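Local coordinates for Lin2722 protein (PDB 3DS8), which is of unknown function but belongs to the alpha/beta hydrolase clan and is probably an exported hydrolase, at residues 6-11 with 59-64; 94-99 with 122-127; 170-175 with 205-210. One frame throughout, in Å; residues are numbered along the deposited sequence.

Contact 1: 6-11 with 59-64; sequences IILIHG and RPIIKF. With SO4 (sulfate ion), chain C.
L8 O accepts a bond from F64 N at 3.0 Å. A water lies within bonding distance of both L8 O and F64 O and may bridge them. The pairing is between parallel strands 6-9 and 61-64 in the central sheet of an alpha/beta hydrolase fold. The ladder starts at I6 N, which donates to P60 O over 2.9 Å. It goes on through I62 N to I6 O and L8 N to I62 O, the last nearly straight, with 174° at the hydrogen.

I6, L8, I61 and K63 lie on one face of the sheet. There the CD1 branch of L8 meets I61 CG2 at 3.6 Å, and helix 20-30 covers them. On the other face I7 and F64 run side by side under helix 73-91. I7 CG1 stands anti to its backbone N (chi1 -169°), which carries CD1 across toward strand 61-64, to F64 CD1, 3.8 Å away.

R59 bends back at the mouth of the pair. I6 CG1 sits 3.5 Å over one face of its guanidinium, toward the rim, and the two side chains cross at about a right angle. The nitrogens have partners elsewhere: NH1 bonds to I4 O, and NE makes a salt bridge with E240. These should hold the flat group against I6.

Past the strand, G11 N donates to a sulfate, which S18 OG also binds. H10-G11 resembles the His-Gly turn that borders the oxyanion hole in many lipases, though no such role is established here. H10 NE2 pairs with F66 N, while H10 ND1 gives a straight bond to G11 O (171°), with the acceptor in the ring plane. These two bonds fix the ring's rotation, and the edge of the ring at CD2 meets F64 O at 3.3 Å.

Contact 2: 94-99 with 122-127; sequences TQMDGV and PTLRKL. With SO4 (sulfate ion), chain F.
D97 and R125 meet side-on, their carboxylate and guanidinium planes only 10° apart. R125 NE reaches D97 OD1 at 2.9 Å and R125 NH2 reaches D97 OD2 at 2.8 Å. Each oxygen uses its syn lone pair. The R125 chain runs out extended as far as CD and bends at chi3 (66°), which turns the guanidinium edge to the acid.

K126 approaches the same acid differently. Its backbone N meets D97 OD1 from above the carboxylate plane, at 2.9 Å. Its side chain runs alongside D97, pointing the same way. K126 CE lies over one face of the R125 guanidinium. K126 NZ goes on to F238 O, F242 O, E173 and a bound sulfate.

The two strands belong to a beta-alpha-beta unit, joined through helix 103-114, and they pair in parallel. M96 matches L124, but G98 matches L127. The register slips by one: D97 faces both R125 and K126, so a beta bulge lies at these two residues of strand 123-127.

Q95 crosses R125 obliquely, with amide and guanidinium planes 74° apart, and its NE2 touches R125 CD. On the face of M96 and L124, selenomethionine M96 lays CG and SE across P122 CB. M96 CE then meets L124 CD1 at 4.0 Å. L124 CD1 also packs on G98 N at 3.7 Å, close over a residue that has no side chain.

R59 NH2 forms a further salt bridge with D97 OD2. With two guanidinium groups and a backbone N-H around it, this buried carboxylate is probably held in its charged form.

Contact 3: 170-175 with 205-210; sequences PDLEVL and GSAKAY
V174 N donates to A209 O at 2.9 Å, the firmest bond between the two segments. L172 O receives two weak bonds, from K208 N and A209 N. Among the side chains, E173 OE1 makes a salt bridge with K126, and K208 NZ has T244 O as its main partner. E173 and K208 lie side by side and point the same way. A turn about the CG-CD bond of K208 (chi3 72°) lays CE and NZ beside the carboxylate. E173 OE2 and K208 NZ are 3.2 Å apart, a salt bridge of doubtful geometry because CE sits too close to the same oxygen. A water lies between K208 NZ and D171 O.

The backbone bonds open the parallel pairing of strands 173-180 and 209-216 in the alpha/beta hydrolase sheet. The two strands belong to a beta-alpha-beta unit with the short helix 193-196.

E173 and A209 share one face of the sheet, where A209 CB rests on E173 CG at 3.9 Å. V174 and Y210 share the other. There V174 CG1 meets the edge of the Y210 ring in its plane, 3.8 Å from CD1. Y210 OH bonds to E212. Before the strands begin, A207 CB touches L172 O at 3.4 Å and lies 4.2 Å from L172 CB.

How the contacts relate
The three contacts follow in series along the chain and lie on one sheet. Its strand order here is 61-66, 6-9, 95-101, 123-130, 173-180, 209-216, all parallel. Contacts 1 and 2 have centres about 10 Å apart and touch through neighbouring strands 6-9 and 95-101. Contacts 2 and 3 have centres about 12 Å apart and touch through strands 123-130 and 173-180. Contacts 1 and 3 do not touch: their centres are about 20 Å apart, their nearest atoms about 9 Å. Two separate salt bridges link neighbours, R59 with D97 and K126 with E173. Strand 95-101, part of contact 2 and beside strand 6-9 of contact 1, leads into a probable GxSxG nucleophile elbow.

Contact 1: 6-11 with 59-64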
loop_
_atom_site.group_PDB
_atom_site.type_symbol
_atom_site.label_atom_id
_atom_site.label_comp_id
_atom_site.label_asym_id
_atom_site.label_seq_id
_atom_site.Cartn_x
_atom_site.Cartn_y
_atom_site.Cartn_z
ATOM N N ILE A 6 -3.629 3.097 -10.941
ATOM C CA ILE A 6 -3.114 3.248 -9.588
ATOM C C ILE A 6 -4.302 3.212 -8.631
ATOM O O ILE A 6 -5.140 4.108 -8.657
ATOM C CB ILE A 6 -2.389 4.575 -9.426
ATOM C CG1 ILE A 6 -1.233 4.711 -10.453
ATOM C CG2 ILE A 6 -1.990 4.738 -7.905
ATOM C CD1 ILE A 6 -0.740 6.159 -10.584
ATOM N N ILE A 7 -4.403 2.149 -7.835
ATOM C CA ILE A 7 -5.473 2.024 -6.837
ATOM C C ILE A 7 -5.035 2.693 -5.523
ATOM O O ILE A 7 -3.952 2.416 -4.990
ATOM C CB ILE A 7 -5.915 0.583 -6.626
ATOM C CG1 ILE A 7 -7.187 0.513 -5.789
ATOM C CG2 ILE A 7 -4.922 -0.273 -5.911
ATOM C CD1 ILE A 7 -7.933 -0.752 -6.014
ATOM N N LEU A 8 -5.884 3.561 -5.000
ATOM C CA LEU A 8 -5.661 4.271 -3.713
ATOM C C LEU A 8 -6.619 3.706 -2.684
ATOM O O LEU A 8 -7.859 3.730 -2.849
ATOM C CB LEU A 8 -5.901 5.771 -3.841
ATOM C CG LEU A 8 -5.050 6.448 -4.924
ATOM C CD1 LEU A 8 -5.427 7.970 -4.994
ATOM C CD2 LEU A 8 -3.533 6.190 -4.752
ATOM N N ILE A 9 -6.050 3.232 -1.575
ATOM C CA ILE A 9 -6.831 2.569 -0.522
ATOM C C ILE A 9 -6.609 3.251 0.831
ATOM O O ILE A 9 -5.468 3.380 1.279
ATOM C CB ILE A 9 -6.550 1.068 -0.407
ATOM C CG1 ILE A 9 -6.749 0.394 -1.758
ATOM C CG2 ILE A 9 -7.463 0.459 0.649
ATOM C CD1 ILE A 9 -6.619 -1.109 -1.739
ATOM N N HIS A 10 -7.715 3.644 1.445
ATOM C CA HIS A 10 -7.750 4.311 2.740
ATOM C C HIS A 10 -7.363 3.376 3.907
ATOM O O HIS A 10 -7.276 2.150 3.735
ATOM C CB HIS A 10 -9.151 4.917 2.966
ATOM C CG HIS A 10 -10.262 3.912 2.947
ATOM N ND1 HIS A 10 -10.580 3.134 4.040
ATOM C CD2 HIS A 10 -11.092 3.520 1.950
ATOM C CE1 HIS A 10 -11.606 2.352 3.732
ATOM N NE2 HIS A 10 -11.934 2.566 2.472
ATOM N N GLY A 11 -7.169 4.000 5.066
ATOM C CA GLY A 11 -6.977 3.346 6.353
ATOM C C GLY A 11 -8.311 3.076 7.014
ATOM O O GLY A 11 -9.384 3.463 6.509
ATOM N N ARG A 59 -2.326 6.625 -16.637
ATOM C CA ARG A 59 -2.173 6.231 -15.232
ATOM C C ARG A 59 -3.461 6.468 -14.440
ATOM O O ARG A 59 -3.475 7.131 -13.403
ATOM C CB ARG A 59 -0.968 6.979 -14.610
ATOM C CG ARG A 59 0.315 6.700 -15.373
ATOM C CD ARG A 59 0.805 5.313 -15.037
ATOM N NE ARG A 59 1.511 5.267 -13.748
ATOM C CZ ARG A 59 1.534 4.234 -12.908
ATOM N NH1 ARG A 59 0.780 3.145 -13.096
ATOM N NH2 ARG A 59 2.288 4.314 -11.827
ATOM N N PRO A 60 -4.557 5.876 -14.903
ATOM C CA PRO A 60 -5.840 6.219 -14.295
ATOM C C PRO A 60 -5.875 5.828 -12.822
ATOM O O PRO A 60 -5.389 4.773 -12.438
ATOM C CB PRO A 60 -6.851 5.436 -15.124
ATOM C CG PRO A 60 -6.067 4.310 -15.679
ATOM C CD PRO A 60 -4.714 4.868 -15.965
ATOM N N ILE A 61 -6.433 6.705 -12.009
ATOM C CA ILE A 61 -6.549 6.498 -10.581
ATOM C C ILE A 61 -7.893 5.825 -10.226
ATOM O O ILE A 61 -8.981 6.234 -10.676
ATOM C CB ILE A 61 -6.350 7.832 -9.836
ATOM C CG1 ILE A 61 -4.893 8.302 -10.015
ATOM C CG2 ILE A 61 -6.728 7.708 -8.324
ATOM C CD1 ILE A 61 -4.667 9.690 -9.472
ATOM N N ILE A 62 -7.802 4.777 -9.425
ATOM C CA ILE A 62 -8.979 4.123 -8.861
ATOM C C ILE A 62 -9.069 4.452 -7.369
ATOM O O ILE A 62 -8.305 3.947 -6.538
ATOM C CB ILE A 62 -8.945 2.599 -9.080
ATOM C CG1 ILE A 62 -8.596 2.252 -10.543
ATOM C CG2 ILE A 62 -10.277 1.942 -8.545
ATOM C CD1 ILE A 62 -9.532 2.735 -11.631
ATOM N N LYS A 63 -9.967 5.360 -7.044
ATOM C CA LYS A 63 -10.195 5.746 -5.662
ATOM C C LYS A 63 -11.107 4.696 -5.050
ATOM O O LYS A 63 -12.276 4.603 -5.385
ATOM C CB LYS A 63 -10.825 7.134 -5.591
ATOM C CG LYS A 63 -9.955 8.198 -6.226
ATOM C CD LYS A 63 -10.525 9.607 -6.015
ATOM C CE LYS A 63 -9.665 10.642 -6.676
ATOM N NZ LYS A 63 -10.272 12.004 -6.547
ATOM N N PHE A 64 -10.566 3.926 -4.131
ATOM C CA PHE A 64 -11.286 2.757 -3.634
ATOM C C PHE A 64 -11.863 2.971 -2.237
ATOM O O PHE A 64 -11.205 3.545 -1.370
ATOM C CB PHE A 64 -10.370 1.532 -3.655
ATOM C CG PHE A 64 -11.111 0.255 -3.657
ATOM C CD1 PHE A 64 -11.530 -0.305 -4.850
ATOM C CD2 PHE A 64 -11.427 -0.375 -2.470
ATOM C CE1 PHE A 64 -12.250 -1.472 -4.875
ATOM C CE2 PHE A 64 -12.146 -1.562 -2.475
ATOM C CZ PHE A 64 -12.569 -2.114 -3.681
HETATM S S SO4 C . -7.611 7.531 6.418
HETATM O O1 SO4 C . -7.061 7.011 5.302
HETATM O O2 SO4 C . -6.617 8.152 7.347
HETATM O O3 SO4 C . -8.564 8.602 6.061
HETATM O O4 SO4 C . -8.313 6.464 7.196
HETATM O O HOH W 1 -9.236 5.327 -0.760
#

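Contact 2: 94-99 with 122-127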
loop_
_atom_site.group_PDB
_atom_site.type_symbol
_atom_site.label_atom_id
_atom_site.label_comp_id
_atom_site.label_asym_id
_atom_site.label_seq_id
_atom_site.Cartn_x
_atom_site.Cartn_y
_atom_site.Cartn_z
ATOM N N THR A 94 -4.030 -5.728 -17.014
ATOM C CA THR A 94 -3.341 -6.931 -16.545
ATOM C C THR A 94 -2.460 -6.676 -15.321
ATOM O O THR A 94 -2.124 -7.617 -14.613
ATOM C CB THR A 94 -2.503 -7.531 -17.654
ATOM O OG1 THR A 94 -1.615 -6.537 -18.137
ATOM C CG2 THR A 94 -3.401 -8.009 -18.802
ATOM N N GLN A 95 -2.068 -5.409 -15.126
ATOM C CA GLN A 95 -1.295 -4.946 -13.954
ATOM C C GLN A 95 -1.947 -3.732 -13.339
ATOM O O GLN A 95 -2.659 -3.014 -14.019
ATOM C CB GLN A 95 0.115 -4.535 -14.346
ATOM C CG GLN A 95 0.933 -5.611 -15.009
ATOM C CD GLN A 95 2.347 -5.140 -15.253
ATOM O OE1 GLN A 95 2.628 -4.449 -16.236
ATOM N NE2 GLN A 95 3.235 -5.502 -14.356
HETATM N N MSE A 96 -1.652 -3.487 -12.053
HETATM C CA MSE A 96 -2.010 -2.251 -11.391
HETATM C C MSE A 96 -0.965 -1.949 -10.316
HETATM O O MSE A 96 -0.324 -2.849 -9.817
HETATM C CB MSE A 96 -3.352 -2.402 -10.728
HETATM C CG MSE A 96 -3.337 -3.324 -9.601
HETATM SE SE MSE A 96 -5.183 -3.523 -8.928
HETATM C CE MSE A 96 -4.785 -3.936 -7.037
ATOM N N ASP A 97 -0.832 -0.684 -9.990
ATOM C CA ASP A 97 -0.055 -0.240 -8.830
ATOM C C ASP A 97 -1.032 0.124 -7.709
ATOM O O ASP A 97 -2.202 0.350 -7.971
ATOM C CB ASP A 97 0.762 0.961 -9.200
ATOM C CG ASP A 97 1.740 0.673 -10.284
ATOM O OD1 ASP A 97 2.233 -0.454 -10.364
ATOM O OD2 ASP A 97 2.045 1.620 -11.022
ATOM N N GLY A 98 -0.601 0.066 -6.468
ATOM C CA GLY A 98 -1.467 0.420 -5.355
ATOM C C GLY A 98 -0.750 1.204 -4.276
ATOM O O GLY A 98 0.413 0.968 -4.018
ATOM N N VAL A 99 -1.458 2.153 -3.692
ATOM C CA VAL A 99 -0.997 2.912 -2.555
ATOM C C VAL A 99 -2.042 2.711 -1.482
ATOM O O VAL A 99 -3.222 2.976 -1.703
ATOM C CB VAL A 99 -0.902 4.399 -2.850
ATOM C CG1 VAL A 99 -0.326 5.132 -1.612
ATOM C CG2 VAL A 99 -0.046 4.670 -4.095
ATOM N N PRO A 122 -6.000 -7.941 -11.887
ATOM C CA PRO A 122 -4.715 -7.367 -12.286
ATOM C C PRO A 122 -3.595 -7.756 -11.315
ATOM O O PRO A 122 -3.799 -7.838 -10.099
ATOM C CB PRO A 122 -4.987 -5.879 -12.291
ATOM C CG PRO A 122 -6.505 -5.755 -12.309
ATOM C CD PRO A 122 -6.935 -6.882 -11.484
ATOM N N THR A 123 -2.414 -7.994 -11.845
ATOM C CA THR A 123 -1.283 -8.338 -10.997
ATOM C C THR A 123 -0.795 -7.024 -10.353
ATOM O O THR A 123 -0.642 -6.023 -11.053
ATOM C CB THR A 123 -0.107 -8.898 -11.802
ATOM O OG1 THR A 123 0.295 -7.929 -12.759
ATOM C CG2 THR A 123 -0.466 -10.096 -12.544
ATOM N N LEU A 124 -0.547 -7.028 -9.049
ATOM C CA LEU A 124 0.018 -5.835 -8.382
ATOM C C LEU A 124 1.486 -5.717 -8.787
ATOM O O LEU A 124 2.230 -6.685 -8.760
ATOM C CB LEU A 124 -0.090 -5.958 -6.866
ATOM C CG LEU A 124 0.106 -4.747 -6.004
ATOM C CD1 LEU A 124 -0.875 -3.616 -6.348
ATOM C CD2 LEU A 124 -0.054 -5.207 -4.519
ATOM N N ARG A 125 1.868 -4.539 -9.226
ATOM C CA ARG A 125 3.209 -4.250 -9.654
ATOM C C ARG A 125 3.938 -3.424 -8.573
ATOM O O ARG A 125 4.827 -3.930 -7.899
ATOM C CB ARG A 125 3.196 -3.539 -11.002
ATOM C CG ARG A 125 4.602 -3.223 -11.529
ATOM C CD ARG A 125 4.599 -2.376 -12.776
ATOM N NE ARG A 125 4.098 -1.026 -12.564
ATOM C CZ ARG A 125 4.318 -0.024 -13.409
ATOM N NH1 ARG A 125 5.027 -0.220 -14.524
ATOM N NH2 ARG A 125 3.858 1.169 -13.137
ATOM N N LYS A 126 3.560 -2.167 -8.408
ATOM C CA LYS A 126 4.138 -1.323 -7.341
ATOM C C LYS A 126 3.164 -1.283 -6.181
ATOM O O LYS A 126 1.960 -1.127 -6.395
ATOM C CB LYS A 126 4.378 0.075 -7.828
ATOM C CG LYS A 126 5.442 0.153 -8.936
ATOM C CD LYS A 126 5.475 1.516 -9.533
ATOM C CE LYS A 126 6.452 1.646 -10.635
ATOM N NZ LYS A 126 7.861 1.784 -10.226
ATOM N N LEU A 127 3.672 -1.408 -4.971
ATOM C CA LEU A 127 2.890 -1.421 -3.739
ATOM C C LEU A 127 3.523 -0.409 -2.794
ATOM O O LEU A 127 4.664 -0.582 -2.379
ATOM C CB LEU A 127 2.917 -2.794 -3.070
ATOM C CG LEU A 127 1.966 -3.121 -1.918
ATOM C CD1 LEU A 127 2.095 -4.650 -1.592
ATOM C CD2 LEU A 127 2.201 -2.219 -0.692
HETATM S S SO4 F . 9.193 -0.753 -13.145
HETATM O O1 SO4 F . 9.330 -1.173 -14.551
HETATM O O2 SO4 F . 10.548 -0.928 -12.540
HETATM O O3 SO4 F . 8.712 0.645 -13.049
HETATM O O4 SO4 F . 8.111 -1.525 -12.479
#

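Contact 3: 170-175 with 205-210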
loop_
_atom_site.group_PDB
_atom_site.type_symbol
_atom_site.label_atom_id
_atom_site.label_comp_id
_atom_site.label_asym_id
_atom_site.label_seq_id
_atom_site.Cartn_x
_atom_site.Cartn_y
_atom_site.Cartn_z
ATOM N N PRO A 170 7.506 -11.990 -8.697
ATOM C CA PRO A 170 8.910 -11.615 -8.689
ATOM C C PRO A 170 9.150 -10.236 -9.283
ATOM O O PRO A 170 10.258 -9.753 -9.181
ATOM C CB PRO A 170 9.563 -12.678 -9.557
ATOM C CG PRO A 170 8.506 -13.224 -10.379
ATOM C CD PRO A 170 7.215 -13.038 -9.690
ATOM N N ASP A 171 8.140 -9.619 -9.895
ATOM C CA ASP A 171 8.262 -8.233 -10.374
ATOM C C ASP A 171 7.714 -7.177 -9.412
ATOM O O ASP A 171 7.746 -5.976 -9.724
ATOM C CB ASP A 171 7.599 -8.090 -11.742
ATOM C CG ASP A 171 8.243 -8.981 -12.774
ATOM O OD1 ASP A 171 9.487 -9.021 -12.822
ATOM O OD2 ASP A 171 7.508 -9.669 -13.500
ATOM N N LEU A 172 7.222 -7.611 -8.259
ATOM C CA LEU A 172 6.641 -6.688 -7.263
ATOM C C LEU A 172 7.697 -5.665 -6.814
ATOM O O LEU A 172 8.856 -6.003 -6.613
ATOM C CB LEU A 172 6.096 -7.412 -6.056
ATOM C CG LEU A 172 5.213 -6.596 -5.078
ATOM C CD1 LEU A 172 3.880 -6.278 -5.695
ATOM C CD2 LEU A 172 5.043 -7.267 -3.703
ATOM N N GLU A 173 7.274 -4.426 -6.631
ATOM C CA GLU A 173 8.168 -3.365 -6.132
ATOM C C GLU A 173 7.444 -2.714 -4.955
ATOM O O GLU A 173 6.304 -2.298 -5.079
ATOM C CB GLU A 173 8.454 -2.324 -7.228
ATOM C CG GLU A 173 9.145 -2.903 -8.441
ATOM C CD GLU A 173 9.408 -1.903 -9.548
ATOM O OE1 GLU A 173 8.863 -0.796 -9.444
ATOM O OE2 GLU A 173 10.230 -2.197 -10.483
ATOM N N VAL A 174 8.108 -2.672 -3.816
ATOM C CA VAL A 174 7.473 -2.297 -2.558
ATOM C C VAL A 174 8.168 -1.105 -1.958
ATOM O O VAL A 174 9.405 -1.092 -1.849
ATOM C CB VAL A 174 7.452 -3.482 -1.554
ATOM C CG1 VAL A 174 6.912 -3.020 -0.223
ATOM C CG2 VAL A 174 6.646 -4.643 -2.092
ATOM N N LEU A 175 7.385 -0.101 -1.566
ATOM C CA LEU A 175 7.882 1.051 -0.833
ATOM C C LEU A 175 7.134 1.105 0.482
ATOM O O LEU A 175 5.877 1.158 0.514
ATOM C CB LEU A 175 7.628 2.369 -1.605
ATOM C CG LEU A 175 7.855 3.665 -0.831
ATOM C CD1 LEU A 175 9.308 3.777 -0.394
ATOM C CD2 LEU A 175 7.395 4.889 -1.742
ATOM N N GLY A 205 14.305 -9.987 -1.586
ATOM C CA GLY A 205 14.627 -11.304 -2.147
ATOM C C GLY A 205 13.392 -12.060 -2.646
ATOM O O GLY A 205 13.526 -13.154 -3.261
ATOM N N SER A 206 12.211 -11.552 -2.303
ATOM C CA SER A 206 10.933 -12.043 -2.840
ATOM C C SER A 206 10.476 -11.054 -3.929
ATOM O O SER A 206 10.222 -11.403 -5.070
ATOM C CB SER A 206 9.901 -12.124 -1.701
ATOM O OG SER A 206 10.425 -12.858 -0.586
ATOM N N ALA A 207 10.336 -9.809 -3.525
ATOM C CA ALA A 207 10.014 -8.713 -4.432
ATOM C C ALA A 207 11.244 -8.316 -5.221
ATOM O O ALA A 207 12.387 -8.523 -4.752
ATOM C CB ALA A 207 9.533 -7.547 -3.617
ATOM N N LYS A 208 11.033 -7.721 -6.393
ATOM C CA LYS A 208 12.123 -7.166 -7.175
ATOM C C LYS A 208 12.769 -5.974 -6.446
ATOM O O LYS A 208 13.992 -5.855 -6.408
ATOM C CB LYS A 208 11.649 -6.739 -8.556
ATOM C CG LYS A 208 12.757 -6.204 -9.400
ATOM C CD LYS A 208 12.340 -6.023 -10.792
ATOM C CE LYS A 208 11.400 -4.860 -10.952
ATOM N NZ LYS A 208 11.063 -4.631 -12.403
ATOM N N ALA A 209 11.952 -5.122 -5.850
ATOM C CA ALA A 209 12.446 -3.940 -5.181
ATOM C C ALA A 209 11.770 -3.804 -3.837
ATOM O O ALA A 209 10.585 -4.097 -3.674
ATOM C CB ALA A 209 12.191 -2.691 -6.017
ATOM N N TYR A 210 12.540 -3.368 -2.858
ATOM C CA TYR A 210 12.011 -3.047 -1.555
ATOM C C TYR A 210 12.761 -1.842 -1.050
ATOM O O TYR A 210 13.962 -1.903 -0.909
ATOM C CB TYR A 210 12.201 -4.195 -0.557
ATOM C CG TYR A 210 11.789 -3.800 0.829
ATOM C CD1 TYR A 210 10.451 -3.543 1.132
ATOM C CD2 TYR A 210 12.746 -3.619 1.857
ATOM C CE1 TYR A 210 10.073 -3.102 2.416
ATOM C CE2 TYR A 210 12.357 -3.244 3.152
ATOM C CZ TYR A 210 11.001 -2.972 3.410
ATOM O OH TYR A 210 10.621 -2.591 4.689
HETATM O O HOH W 2 8.172 -4.367 -11.897
HETATM O O HOH W 3 10.553 -6.875 -13.643
#